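Local coordinates for sporulation-control protein spo0M (Bacillus subtilis, PDB 5CL2) that controls expression of the sporulation gene spo0A and is required for cells to pass the morphological stage 0 of sporulation, at residues 52-55 with 60-63; 142-147 with 238-243; 154-159 with 164-169; 226-231 with 244-249. All blocks are in the same frame, centred on the assembly; numbering follows the deposited sequence.

Contact 1 (52-55 with 60-63); sequences RYVI and EEHR
V54 and R63 form an antiparallel non-hydrogen-bonded pair and I55 and H62 the adjoining hydrogen-bonded pair, where segments 52-55 and 60-63, on the hairpin strands 40-57 and 60-79, run at 153° with axes 4.6 Å apart at their closest. The ring of two bonds between I55 and H62 is close to regular: I55 N to H62 O is 2.8 Å and almost straight, while the return bond from H62 N reaches I55 O tilted somewhat out of its carbonyl plane. Next to it, the CA of R63 lies 3.4 Å from Y53 O, a CA-H...O contact.

On the face carrying V54 and R63, methyl CG2 of V54 sits under the middle of the R63 guanidinium, 3.5 Å from its CZ. The R63 chain, extended from CG to NE, brings the group there. R52 comes over the other face of that guanidinium, toward its rim, with NH2 3.7 Å from R63 NH1 and the two planes 45° apart. The second V54 methyl, CG1, lies anti to the backbone N (chi1 -175°) and meets the CG of E61 at 3.9 Å.

Three of the charged ends have a mate of opposite sign: R63 pairs with D152, R52 with E105 and E61 with R210. An alanine in place of R63 would probably leave D152 without this salt bridge and uncover the CG2 methyl of V54. The two close guanidinium groups are therefore probably tolerated because separate carboxylates balance them, while the methyl supplies an apolar floor beneath one.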
loop_
_atom_site.group_PDB
_atom_site.type_symbol
_atom_site.label_atom_id
_atom_site.label_comp_id
_atom_site.label_asym_id
_atom_site.label_seq_id
_atom_site.Cartn_x
_atom_site.Cartn_y
_atom_site.Cartn_z
ATOM N N ARG A 52 -11.902 -11.585 -2.209
ATOM C CA ARG A 52 -11.455 -12.527 -1.194
ATOM C C ARG A 52 -10.031 -12.984 -1.521
ATOM O O ARG A 52 -9.611 -12.972 -2.676
ATOM C CB ARG A 52 -12.363 -13.750 -1.126
ATOM C CG ARG A 52 -13.780 -13.512 -1.547
ATOM C CD ARG A 52 -14.467 -14.836 -1.819
ATOM N NE ARG A 52 -13.778 -15.603 -2.851
ATOM C CZ ARG A 52 -14.332 -16.603 -3.534
ATOM N NH1 ARG A 52 -15.589 -16.970 -3.287
ATOM N NH2 ARG A 52 -13.625 -17.245 -4.456
ATOM N N TYR A 53 -9.285 -13.397 -0.514
ATOM C CA TYR A 53 -7.963 -13.918 -0.786
ATOM C C TYR A 53 -7.683 -15.121 0.080
ATOM O O TYR A 53 -8.329 -15.313 1.119
ATOM C CB TYR A 53 -6.896 -12.840 -0.607
ATOM C CG TYR A 53 -6.648 -12.358 0.803
ATOM C CD1 TYR A 53 -7.451 -11.384 1.390
ATOM C CD2 TYR A 53 -5.577 -12.854 1.536
ATOM C CE1 TYR A 53 -7.191 -10.930 2.686
ATOM C CE2 TYR A 53 -5.303 -12.411 2.813
ATOM C CZ TYR A 53 -6.096 -11.454 3.388
ATOM O OH TYR A 53 -5.781 -11.049 4.668
ATOM N N VAL A 54 -6.730 -15.942 -0.365
ATOM C CA VAL A 54 -6.473 -17.214 0.304
ATOM C C VAL A 54 -5.370 -17.045 1.330
ATOM O O VAL A 54 -4.360 -16.370 1.095
ATOM C CB VAL A 54 -6.082 -18.330 -0.686
ATOM C CG1 VAL A 54 -5.938 -19.665 0.053
ATOM C CG2 VAL A 54 -7.123 -18.468 -1.763
ATOM N N ILE A 55 -5.615 -17.639 2.487
ATOM C CA ILE A 55 -4.639 -17.814 3.546
ATOM C C ILE A 55 -4.505 -19.306 3.840
ATOM O O ILE A 55 -5.482 -19.971 4.191
ATOM C CB ILE A 55 -5.052 -17.092 4.829
ATOM C CG1 ILE A 55 -5.088 -15.573 4.624
ATOM C CG2 ILE A 55 -4.142 -17.487 5.981
ATOM C CD1 ILE A 55 -5.544 -14.853 5.864
ATOM N N GLU A 60 -4.338 -26.041 4.945
ATOM C CA GLU A 60 -5.754 -25.844 4.620
ATOM C C GLU A 60 -5.962 -24.400 4.186
ATOM O O GLU A 60 -5.348 -23.456 4.732
ATOM C CB GLU A 60 -6.683 -26.177 5.802
ATOM C CG GLU A 60 -6.148 -25.731 7.141
ATOM C CD GLU A 60 -6.653 -26.512 8.345
ATOM O OE1 GLU A 60 -7.412 -27.496 8.167
ATOM O OE2 GLU A 60 -6.226 -26.154 9.475
ATOM N N GLU A 61 -6.792 -24.268 3.156
ATOM C CA GLU A 61 -7.198 -22.988 2.603
ATOM C C GLU A 61 -8.322 -22.364 3.430
ATOM O O GLU A 61 -9.333 -23.008 3.709
ATOM C CB GLU A 61 -7.653 -23.161 1.156
ATOM C CG GLU A 61 -6.526 -23.486 0.183
ATOM C CD GLU A 61 -7.029 -23.642 -1.241
ATOM O OE1 GLU A 61 -8.272 -23.639 -1.436
ATOM O OE2 GLU A 61 -6.182 -23.752 -2.156
ATOM N N HIS A 62 -8.099 -21.125 3.852
ATOM C CA HIS A 62 -9.118 -20.256 4.441
ATOM C C HIS A 62 -9.248 -19.081 3.487
ATOM O O HIS A 62 -8.222 -18.501 3.126
ATOM C CB HIS A 62 -8.700 -19.769 5.843
ATOM C CG HIS A 62 -8.306 -20.875 6.769
ATOM N ND1 HIS A 62 -9.232 -21.626 7.468
ATOM C CD2 HIS A 62 -7.093 -21.387 7.084
ATOM C CE1 HIS A 62 -8.601 -22.543 8.184
ATOM N NE2 HIS A 62 -7.302 -22.420 7.968
ATOM N N ARG A 63 -10.453 -18.735 3.045
ATOM C CA ARG A 63 -10.621 -17.512 2.264
ATOM C C ARG A 63 -11.208 -16.386 3.118
ATOM O O ARG A 63 -12.170 -16.579 3.866
ATOM C CB ARG A 63 -11.489 -17.725 1.038
ATOM C CG ARG A 63 -10.768 -18.344 -0.107
ATOM C CD ARG A 63 -11.674 -18.458 -1.320
ATOM N NE ARG A 63 -10.971 -19.129 -2.409
ATOM C CZ ARG A 63 -10.262 -18.504 -3.348
ATOM N NH1 ARG A 63 -10.141 -17.170 -3.348
ATOM N NH2 ARG A 63 -9.664 -19.222 -4.290
#

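Contact 2 (142-147 with 238-243)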
loop_
_atom_site.group_PDB
_atom_site.type_symbol
_atom_site.label_atom_id
_atom_site.label_comp_id
_atom_site.label_asym_id
_atom_site.label_seq_id
_atom_site.Cartn_x
_atom_site.Cartn_y
_atom_site.Cartn_z
ATOM N N GLU A 142 2.579 -16.470 -22.947
ATOM C CA GLU A 142 2.072 -17.689 -23.575
ATOM C C GLU A 142 2.769 -17.952 -24.917
ATOM O O GLU A 142 3.037 -19.107 -25.259
ATOM C CB GLU A 142 0.570 -17.639 -23.797
ATOM C CG GLU A 142 -0.279 -17.494 -22.544
ATOM C CD GLU A 142 -1.756 -17.737 -22.820
ATOM O OE1 GLU A 142 -2.305 -17.014 -23.672
ATOM O OE2 GLU A 142 -2.378 -18.607 -22.155
ATOM N N ASN A 143 3.123 -16.890 -25.637
ATOM C CA ASN A 143 3.816 -17.056 -26.915
ATOM C C ASN A 143 5.152 -17.757 -26.752
ATOM O O ASN A 143 5.554 -18.524 -27.618
ATOM C CB ASN A 143 4.014 -15.709 -27.598
ATOM C CG ASN A 143 2.713 -15.128 -28.099
ATOM O OD1 ASN A 143 1.744 -15.859 -28.315
ATOM N ND2 ASN A 143 2.671 -13.809 -28.267
ATOM N N LEU A 144 5.811 -17.532 -25.619
ATOM C CA LEU A 144 7.088 -18.171 -25.346
ATOM C C LEU A 144 6.928 -19.664 -25.109
ATOM O O LEU A 144 7.925 -20.374 -25.041
ATOM C CB LEU A 144 7.786 -17.536 -24.132
ATOM C CG LEU A 144 8.375 -16.128 -24.266
ATOM C CD1 LEU A 144 9.082 -15.722 -22.985
ATOM C CD2 LEU A 144 9.359 -16.081 -25.421
ATOM N N GLY A 145 5.694 -20.168 -25.075
ATOM C CA GLY A 145 5.484 -21.533 -24.618
ATOM C C GLY A 145 4.942 -21.775 -23.223
ATOM O O GLY A 145 5.316 -22.740 -22.574
ATOM N N PHE A 146 4.113 -20.867 -22.720
ATOM C CA PHE A 146 3.391 -21.121 -21.475
ATOM C C PHE A 146 1.884 -21.099 -21.683
ATOM O O PHE A 146 1.399 -20.587 -22.689
ATOM C CB PHE A 146 3.764 -20.099 -20.415
ATOM C CG PHE A 146 5.108 -20.298 -19.848
ATOM C CD1 PHE A 146 6.226 -19.804 -20.497
ATOM C CD2 PHE A 146 5.273 -20.981 -18.661
ATOM C CE1 PHE A 146 7.492 -19.994 -19.967
ATOM C CE2 PHE A 146 6.535 -21.166 -18.121
ATOM C CZ PHE A 146 7.640 -20.677 -18.780
ATOM N N ARG A 147 1.138 -21.659 -20.733
ATOM C CA ARG A 147 -0.316 -21.535 -20.780
ATOM C C ARG A 147 -0.804 -21.117 -19.378
ATOM O O ARG A 147 -0.366 -21.680 -18.365
ATOM C CB ARG A 147 -0.951 -22.853 -21.252
ATOM C CG ARG A 147 -2.429 -22.768 -21.586
ATOM C CD ARG A 147 -3.260 -23.390 -20.493
ATOM N NE ARG A 147 -2.578 -24.561 -19.937
ATOM C CZ ARG A 147 -2.890 -25.116 -18.768
ATOM N NH1 ARG A 147 -3.873 -24.613 -18.034
ATOM N NH2 ARG A 147 -2.218 -26.169 -18.328
ATOM N N GLU A 238 9.446 -6.447 -28.402
ATOM C CA GLU A 238 10.578 -6.185 -27.545
ATOM C C GLU A 238 10.250 -6.691 -26.153
ATOM O O GLU A 238 11.137 -7.150 -25.422
ATOM C CB GLU A 238 10.876 -4.689 -27.522
ATOM C CG GLU A 238 12.064 -4.312 -26.677
ATOM C CD GLU A 238 13.382 -4.690 -27.314
ATOM O OE1 GLU A 238 13.381 -5.217 -28.452
ATOM O OE2 GLU A 238 14.422 -4.439 -26.674
ATOM N N LEU A 239 8.952 -6.686 -25.842
ATOM C CA LEU A 239 8.410 -7.277 -24.625
ATOM C C LEU A 239 8.682 -8.783 -24.530
ATOM O O LEU A 239 9.243 -9.242 -23.524
ATOM C CB LEU A 239 6.901 -7.012 -24.537
ATOM C CG LEU A 239 6.201 -7.393 -23.232
ATOM C CD1 LEU A 239 6.947 -6.763 -22.066
ATOM C CD2 LEU A 239 4.729 -6.970 -23.261
ATOM N N GLU A 240 8.301 -9.560 -25.551
ATOM C CA GLU A 240 8.581 -10.990 -25.461
ATOM C C GLU A 240 10.052 -11.289 -25.348
ATOM O O GLU A 240 10.414 -12.273 -24.695
ATOM C CB GLU A 240 8.094 -11.791 -26.656
ATOM C CG GLU A 240 6.747 -11.498 -27.206
ATOM C CD GLU A 240 6.221 -12.735 -27.890
ATOM O OE1 GLU A 240 7.028 -13.684 -28.090
ATOM O OE2 GLU A 240 5.020 -12.761 -28.229
ATOM N N GLU A 241 10.913 -10.476 -25.973
ATOM C CA GLU A 241 12.319 -10.872 -25.919
ATOM C C GLU A 241 12.914 -10.468 -24.576
ATOM O O GLU A 241 13.786 -11.170 -24.046
ATOM C CB GLU A 241 13.151 -10.271 -27.059
ATOM C CG GLU A 241 12.426 -10.030 -28.372
ATOM C CD GLU A 241 13.375 -9.542 -29.470
ATOM O OE1 GLU A 241 14.584 -9.896 -29.415
ATOM O OE2 GLU A 241 12.920 -8.794 -30.370
ATOM N N VAL A 242 12.404 -9.383 -23.992
ATOM C CA VAL A 242 12.838 -9.029 -22.647
ATOM C C VAL A 242 12.410 -10.112 -21.657
ATOM O O VAL A 242 13.182 -10.518 -20.783
ATOM C CB VAL A 242 12.276 -7.653 -22.207
ATOM C CG1 VAL A 242 12.563 -7.393 -20.730
ATOM C CG2 VAL A 242 12.857 -6.538 -23.068
ATOM N N LEU A 243 11.191 -10.608 -21.827
ATOM C CA LEU A 243 10.673 -11.657 -20.956
ATOM C C LEU A 243 11.468 -12.959 -21.127
ATOM O O LEU A 243 11.830 -13.615 -20.137
ATOM C CB LEU A 243 9.175 -11.858 -21.222
ATOM C CG LEU A 243 8.386 -10.616 -20.777
ATOM C CD1 LEU A 243 6.952 -10.656 -21.226
ATOM C CD2 LEU A 243 8.491 -10.405 -19.267
#
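N143 and E240 make a side-chain hydrogen bond, with a small apolar patch beside it, between the C-terminal part of helix 132-143 and helix 236-248, far along the chain. The contact is modest, burying 193 Å² in all, and its centre lies about 23 Å from the centre of the chain. The nearest CA atoms, those of L144 and E240, are 7.3 Å apart, so side chains do most of the bridging.

One hydrogen bond carries the polar half: N143 ND2 gives to E240 OE2 at 2.6 Å. The carboxylate oxygen lies near the amide plane and is met almost along its C-O axis, and amide and carboxylate are turned only 30° from each other. E240 reaches across because its chain is extended beyond CG; OE2 also comes 3.2 Å from N143 CB.

The apolar half belongs to L144. Its CG stands anti to the carbonyl carbon (chi1 -71°), and the two methyls fork over the second helix: CD2 approaches E240 O at 4.0 Å, and CD1 meets L243 CB at 4.2 Å. L144 also packs on L247. Beyond it the chain turns through G145, whose positive phi (103°) leads into strand 146-155.

An alanine at E240 would probably leave the N143 amide without this acceptor and free to turn, with a gap beside A140 of helix 132-143. With a single side-chain bond at a partly exposed edge and one leucine-to-leucine contact behind it, the chemistry implies a light fastening between the helices.

Contact 3 (154-159 with 164-169)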
loop_
_atom_site.group_PDB
_atom_site.type_symbol
_atom_site.label_atom_id
_atom_site.label_comp_id
_atom_site.label_asym_id
_atom_site.label_seq_id
_atom_site.Cartn_x
_atom_site.Cartn_y
_atom_site.Cartn_z
ATOM N N GLU A 154 -3.711 -14.092 -3.177
ATOM C CA GLU A 154 -2.983 -14.815 -2.148
ATOM C C GLU A 154 -2.522 -13.845 -1.078
ATOM O O GLU A 154 -2.126 -12.709 -1.369
ATOM C CB GLU A 154 -1.757 -15.530 -2.727
ATOM C CG GLU A 154 -1.994 -16.489 -3.882
ATOM C CD GLU A 154 -2.599 -17.822 -3.473
ATOM O OE1 GLU A 154 -2.266 -18.363 -2.395
ATOM O OE2 GLU A 154 -3.345 -18.386 -4.290
ATOM N N GLN A 155 -2.577 -14.296 0.164
ATOM C CA GLN A 155 -2.053 -13.538 1.283
ATOM C C GLN A 155 -0.604 -13.107 0.991
ATOM O O GLN A 155 0.213 -13.942 0.563
ATOM C CB GLN A 155 -2.105 -14.416 2.531
ATOM C CG GLN A 155 -1.227 -13.959 3.649
ATOM C CD GLN A 155 -1.133 -14.978 4.743
ATOM O OE1 GLN A 155 -0.901 -16.169 4.490
ATOM N NE2 GLN A 155 -1.375 -14.535 5.976
ATOM N N ALA A 156 -0.284 -11.819 1.145
ATOM C CA ALA A 156 1.091 -11.379 0.856
ATOM C C ALA A 156 1.657 -10.252 1.757
ATOM O O ALA A 156 2.089 -9.202 1.259
ATOM C CB ALA A 156 1.187 -10.963 -0.614
ATOM N N PRO A 157 1.762 -10.507 3.072
ATOM C CA PRO A 157 2.361 -9.505 3.962
ATOM C C PRO A 157 3.792 -9.161 3.590
ATOM O O PRO A 157 4.212 -8.037 3.855
ATOM C CB PRO A 157 2.329 -10.182 5.343
ATOM C CG PRO A 157 2.234 -11.645 5.058
ATOM C CD PRO A 157 1.405 -11.740 3.798
ATOM N N TYR A 158 4.521 -10.091 2.973
ATOM C CA TYR A 158 5.923 -9.851 2.609
ATOM C C TYR A 158 6.155 -8.611 1.750
ATOM O O TYR A 158 7.157 -7.916 1.924
ATOM C CB TYR A 158 6.477 -11.087 1.903
ATOM C CG TYR A 158 7.898 -10.978 1.384
ATOM C CD1 TYR A 158 9.001 -11.045 2.236
ATOM C CD2 TYR A 158 8.133 -10.838 0.022
ATOM C CE1 TYR A 158 10.297 -10.965 1.725
ATOM C CE2 TYR A 158 9.409 -10.758 -0.483
ATOM C CZ TYR A 158 10.478 -10.819 0.360
ATOM O OH TYR A 158 11.718 -10.737 -0.215
ATOM N N PHE A 159 5.222 -8.310 0.846
ATOM C CA PHE A 159 5.366 -7.163 -0.059
ATOM C C PHE A 159 4.858 -5.844 0.533
ATOM O O PHE A 159 5.090 -4.763 -0.031
ATOM C CB PHE A 159 4.641 -7.444 -1.365
ATOM C CG PHE A 159 5.225 -8.588 -2.138
ATOM C CD1 PHE A 159 6.520 -8.522 -2.619
ATOM C CD2 PHE A 159 4.495 -9.738 -2.358
ATOM C CE1 PHE A 159 7.068 -9.585 -3.316
ATOM C CE2 PHE A 159 5.029 -10.786 -3.071
ATOM C CZ PHE A 159 6.326 -10.715 -3.546
ATOM N N PRO A 164 -3.669 -6.439 1.577
ATOM C CA PRO A 164 -3.045 -7.589 2.240
ATOM C C PRO A 164 -2.700 -8.748 1.305
ATOM O O PRO A 164 -2.011 -9.690 1.725
ATOM C CB PRO A 164 -4.101 -8.016 3.260
ATOM C CG PRO A 164 -5.439 -7.481 2.673
ATOM C CD PRO A 164 -5.046 -6.185 2.045
ATOM N N PHE A 165 -3.196 -8.701 0.074
ATOM C CA PHE A 165 -2.996 -9.784 -0.884
ATOM C C PHE A 165 -2.346 -9.343 -2.193
ATOM O O PHE A 165 -2.289 -8.163 -2.492
ATOM C CB PHE A 165 -4.340 -10.442 -1.203
ATOM C CG PHE A 165 -5.294 -9.518 -1.900
ATOM C CD1 PHE A 165 -5.271 -9.382 -3.283
ATOM C CD2 PHE A 165 -6.215 -8.775 -1.161
ATOM C CE1 PHE A 165 -6.151 -8.511 -3.920
ATOM C CE2 PHE A 165 -7.088 -7.916 -1.787
ATOM C CZ PHE A 165 -7.048 -7.781 -3.172
ATOM N N VAL A 166 -1.858 -10.290 -2.990
ATOM C CA VAL A 166 -1.530 -9.953 -4.376
ATOM C C VAL A 166 -2.206 -10.943 -5.309
ATOM O O VAL A 166 -2.524 -12.058 -4.897
ATOM C CB VAL A 166 0.008 -9.963 -4.647
ATOM C CG1 VAL A 166 0.689 -8.924 -3.806
ATOM C CG2 VAL A 166 0.593 -11.335 -4.384
ATOM N N GLN A 167 -2.438 -10.555 -6.559
ATOM C CA GLN A 167 -2.964 -11.541 -7.488
ATOM C C GLN A 167 -1.785 -12.313 -8.111
ATOM O O GLN A 167 -0.924 -11.743 -8.763
ATOM C CB GLN A 167 -3.838 -10.905 -8.576
ATOM C CG GLN A 167 -4.477 -11.961 -9.465
ATOM C CD GLN A 167 -5.629 -11.456 -10.335
ATOM O OE1 GLN A 167 -5.621 -10.328 -10.831
ATOM N NE2 GLN A 167 -6.625 -12.313 -10.529
ATOM N N GLU A 168 -1.760 -13.617 -7.878
ATOM C CA GLU A 168 -0.715 -14.495 -8.371
ATOM C C GLU A 168 -1.212 -15.273 -9.593
ATOM O O GLU A 168 -2.215 -16.006 -9.514
ATOM C CB GLU A 168 -0.270 -15.460 -7.274
ATOM C CG GLU A 168 0.894 -16.382 -7.670
ATOM C CD GLU A 168 1.357 -17.239 -6.506
ATOM O OE1 GLU A 168 0.927 -16.971 -5.363
ATOM O OE2 GLU A 168 2.155 -18.175 -6.717
ATOM N N PHE A 169 -0.527 -15.060 -10.721
ATOM C CA PHE A 169 -0.781 -15.783 -11.969
ATOM C C PHE A 169 0.181 -16.957 -12.102
ATOM O O PHE A 169 1.398 -16.772 -12.044
ATOM C CB PHE A 169 -0.647 -14.855 -13.183
ATOM C CG PHE A 169 -1.670 -13.756 -13.209
ATOM C CD1 PHE A 169 -1.499 -12.625 -12.443
ATOM C CD2 PHE A 169 -2.812 -13.870 -13.974
ATOM C CE1 PHE A 169 -2.448 -11.615 -12.439
ATOM C CE2 PHE A 169 -3.759 -12.865 -13.975
ATOM C CZ PHE A 169 -3.577 -11.739 -13.198
#
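A chi1 of -62° sets V166 CG1 anti to the carbonyl carbon, and the valine straddles A156: both its methyls, CG1 and CG2, lie 3.8 Å from A156 CB. CG1 also meets F159 CD2 at 4.2 Å, approaching the ring obliquely. In E154 a chi1 of -56° lays CG beside E168, whose extended chain brings OE1 to 3.3 Å from that CG, and a bend at chi2 turns the E154 carboxylate; the carboxylate planes stand 76° apart.

These groups close the hairpin of strands 146-155 and 165-173, at one edge of a five-stranded antiparallel sheet. E154 and V166 are a hydrogen-bonded pair, each N to the other's O at 2.9 Å. Two residues on, past the non-hydrogen-bonded pair Q155 and F165, A156 N gives to P164 O at 2.8 Å in the carbonyl plane, and the chain then turns into the 3-10 segment 157-159. From that segment the Y158 hydroxyl hydrogen-bonds D194 of the second subunit.

The two acids, OE1 to OE1 4.6 Å, are buried but answered from outside: E154 by R210, E168 by R204, R205 and W212. Those arginines probably keep both carboxylates ionised despite their closeness, making this end of the hairpin a buried charge cluster beside an apolar one.

Contact 4 (226-231 with 244-249); sequences VRFSQS and EEILDQ
I246 packs on V226 and F228, joining helix 236-248 to strand 224-229, an outermost strand of the five-stranded antiparallel sheet: a helix laid against a sheet. Contact between the segments is small, 103 Å², and entirely apolar.

In sequence order, E244 comes first in the helical segment and touches L144, making no contact with the strand segment. One residue of that segment, I246, then makes the whole contact. Its CG1 lies anti to the carbonyl carbon (chi1 -62°) and chi2 is near 180°, an extended reach that carries CD1 to the strand. There CD1 and V226 CG1 meet tip to tip at 4.2 Å, and the same methyl lies 3.7 Å from F228 CZ, meeting the ring obliquely as the two side chains approach from opposite directions. The F228 ring also packs on L239, V242 and L243, so I246 is one of several apolar helix residues gathered round the ring. I246 itself touches V224 and F200 as well.

L247 follows, turned to F200 and L144 instead of the 226-231 segment. At D248 the backbone bonds back to E244 and E245 are weak, as is the one from Q249 N to I246 O. A side chain adds a bond to this turn: with CG between the backbone N and the carbonyl carbon (chi1 69°), Q249 folds back, and its NE2 donates to a lone pair of I246 O at 3.1 Å, in the carbonyl plane.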
loop_
_atom_site.group_PDB
_atom_site.type_symbol
_atom_site.label_atom_id
_atom_site.label_comp_id
_atom_site.label_asym_id
_atom_site.label_seq_id
_atom_site.Cartn_x
_atom_site.Cartn_y
_atom_site.Cartn_z
ATOM N N VAL A 226 11.161 -6.851 -11.557
ATOM C CA VAL A 226 11.533 -5.971 -12.666
ATOM C C VAL A 226 10.457 -4.944 -13.045
ATOM O O VAL A 226 9.298 -5.308 -13.285
ATOM C CB VAL A 226 11.879 -6.800 -13.931
ATOM C CG1 VAL A 226 12.034 -5.890 -15.152
ATOM C CG2 VAL A 226 13.141 -7.655 -13.701
ATOM N N ARG A 227 10.844 -3.670 -13.141
ATOM C CA ARG A 227 9.900 -2.649 -13.596
ATOM C C ARG A 227 9.975 -2.412 -15.107
ATOM O O ARG A 227 11.059 -2.279 -15.670
ATOM C CB ARG A 227 10.133 -1.330 -12.863
ATOM C CG ARG A 227 9.470 -0.165 -13.567
ATOM C CD ARG A 227 9.283 1.029 -12.661
ATOM N NE ARG A 227 8.149 1.812 -13.130
ATOM C CZ ARG A 227 6.923 1.698 -12.629
ATOM N NH1 ARG A 227 6.691 0.861 -11.623
ATOM N NH2 ARG A 227 5.936 2.429 -13.122
ATOM N N PHE A 228 8.816 -2.401 -15.746
ATOM C CA PHE A 228 8.622 -2.014 -17.141
ATOM C C PHE A 228 7.878 -0.686 -17.210
ATOM O O PHE A 228 6.969 -0.427 -16.406
ATOM C CB PHE A 228 7.793 -3.058 -17.904
ATOM C CG PHE A 228 8.440 -4.414 -18.012
ATOM C CD1 PHE A 228 8.573 -5.233 -16.897
ATOM C CD2 PHE A 228 8.854 -4.896 -19.241
ATOM C CE1 PHE A 228 9.156 -6.485 -17.012
ATOM C CE2 PHE A 228 9.433 -6.150 -19.353
ATOM C CZ PHE A 228 9.578 -6.940 -18.240
ATOM N N SER A 229 8.214 0.143 -18.190
ATOM C CA SER A 229 7.487 1.392 -18.366
ATOM C C SER A 229 6.393 1.192 -19.381
ATOM O O SER A 229 6.310 0.139 -20.001
ATOM C CB SER A 229 8.403 2.500 -18.856
ATOM O OG SER A 229 8.585 2.356 -20.256
ATOM N N GLN A 230 5.591 2.231 -19.586
ATOM C CA GLN A 230 4.509 2.196 -20.565
ATOM C C GLN A 230 4.999 1.880 -21.987
ATOM O O GLN A 230 4.384 1.069 -22.693
ATOM C CB GLN A 230 3.768 3.530 -20.567
ATOM C CG GLN A 230 2.715 3.659 -21.654
ATOM C CD GLN A 230 1.794 4.861 -21.443
ATOM O OE1 GLN A 230 2.116 5.780 -20.685
ATOM N NE2 GLN A 230 0.643 4.850 -22.112
ATOM N N SER A 231 6.090 2.526 -22.407
ATOM C CA SER A 231 6.604 2.343 -23.769
ATOM C C SER A 231 6.975 0.881 -24.014
ATOM O O SER A 231 6.606 0.299 -25.036
ATOM C CB SER A 231 7.852 3.216 -24.024
ATOM O OG SER A 231 7.661 4.560 -23.612
ATOM N N GLU A 244 11.777 -13.305 -22.374
ATOM C CA GLU A 244 12.641 -14.470 -22.671
ATOM C C GLU A 244 14.003 -14.361 -21.947
ATOM O O GLU A 244 14.470 -15.318 -21.300
ATOM C CB GLU A 244 12.829 -14.597 -24.188
ATOM C CG GLU A 244 13.390 -15.928 -24.669
ATOM C CD GLU A 244 13.475 -16.021 -26.194
ATOM O OE1 GLU A 244 13.803 -15.009 -26.847
ATOM O OE2 GLU A 244 13.122 -17.083 -26.746
ATOM N N GLU A 245 14.616 -13.179 -22.030
ATOM C CA GLU A 245 15.876 -12.910 -21.313
ATOM C C GLU A 245 15.755 -13.053 -19.795
ATOM O O GLU A 245 16.638 -13.636 -19.152
ATOM C CB GLU A 245 16.422 -11.513 -21.633
ATOM C CG GLU A 245 17.866 -11.319 -21.128
ATOM C CD GLU A 245 18.625 -10.194 -21.824
ATOM O OE1 GLU A 245 18.139 -9.676 -22.852
ATOM O OE2 GLU A 245 19.716 -9.823 -21.335
ATOM N N ILE A 246 14.696 -12.465 -19.223
ATOM C CA ILE A 246 14.459 -12.561 -17.784
ATOM C C ILE A 246 14.322 -14.017 -17.352
ATOM O O ILE A 246 14.916 -14.435 -16.352
ATOM C CB ILE A 246 13.182 -11.773 -17.347
ATOM C CG1 ILE A 246 13.350 -10.282 -17.658
ATOM C CG2 ILE A 246 12.939 -11.972 -15.864
ATOM C CD1 ILE A 246 12.121 -9.419 -17.396
ATOM N N LEU A 247 13.553 -14.789 -18.117
ATOM C CA LEU A 247 13.349 -16.210 -17.814
ATOM C C LEU A 247 14.630 -17.034 -18.002
ATOM O O LEU A 247 14.757 -18.104 -17.396
ATOM C CB LEU A 247 12.233 -16.804 -18.666
ATOM C CG LEU A 247 10.849 -16.201 -18.470
ATOM C CD1 LEU A 247 9.860 -16.885 -19.392
ATOM C CD2 LEU A 247 10.431 -16.298 -17.006
ATOM N N ASP A 248 15.582 -16.539 -18.807
ATOM C CA ASP A 248 16.771 -17.347 -19.097
ATOM C C ASP A 248 17.575 -17.611 -17.845
ATOM O O ASP A 248 18.318 -18.587 -17.776
ATOM C CB ASP A 248 17.674 -16.667 -20.133
ATOM C CG ASP A 248 19.001 -17.420 -20.353
ATOM O OD1 ASP A 248 19.005 -18.425 -21.100
ATOM O OD2 ASP A 248 20.045 -17.010 -19.781
ATOM N N GLN A 249 17.401 -16.787 -16.824
ATOM C CA GLN A 249 18.201 -16.990 -15.634
ATOM C C GLN A 249 17.784 -18.228 -14.863
ATOM O O GLN A 249 18.465 -18.620 -13.914
ATOM C CB GLN A 249 18.111 -15.780 -14.736
ATOM C CG GLN A 249 16.737 -15.609 -14.121
ATOM C CD GLN A 249 16.710 -14.424 -13.214
ATOM O OE1 GLN A 249 17.141 -14.511 -12.059
ATOM N NE2 GLN A 249 16.221 -13.291 -13.725
#

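In the fold
Contact 3 is the buried one of the four, whereas contacts 1, 2 and 4 are each only partly buried. Contacts 1 and 3 are hairpins built on paired backbone bonds, and they adjoin, their centres 11 Å apart: V54 O probably accepts from Q155 N, and Y53 packs on F165, so one hairpin edge docks on the other. Contacts 2 and 4 share helix 236-248, with the F228 ring packed against L239, V242 and L243 between them; here no backbone-to-backbone bond crosses and side chains carry the join, polar and apolar in contact 2, purely apolar in contact 4. Contacts 3 and 4 reach opposite outer strands of the same five-stranded sheet.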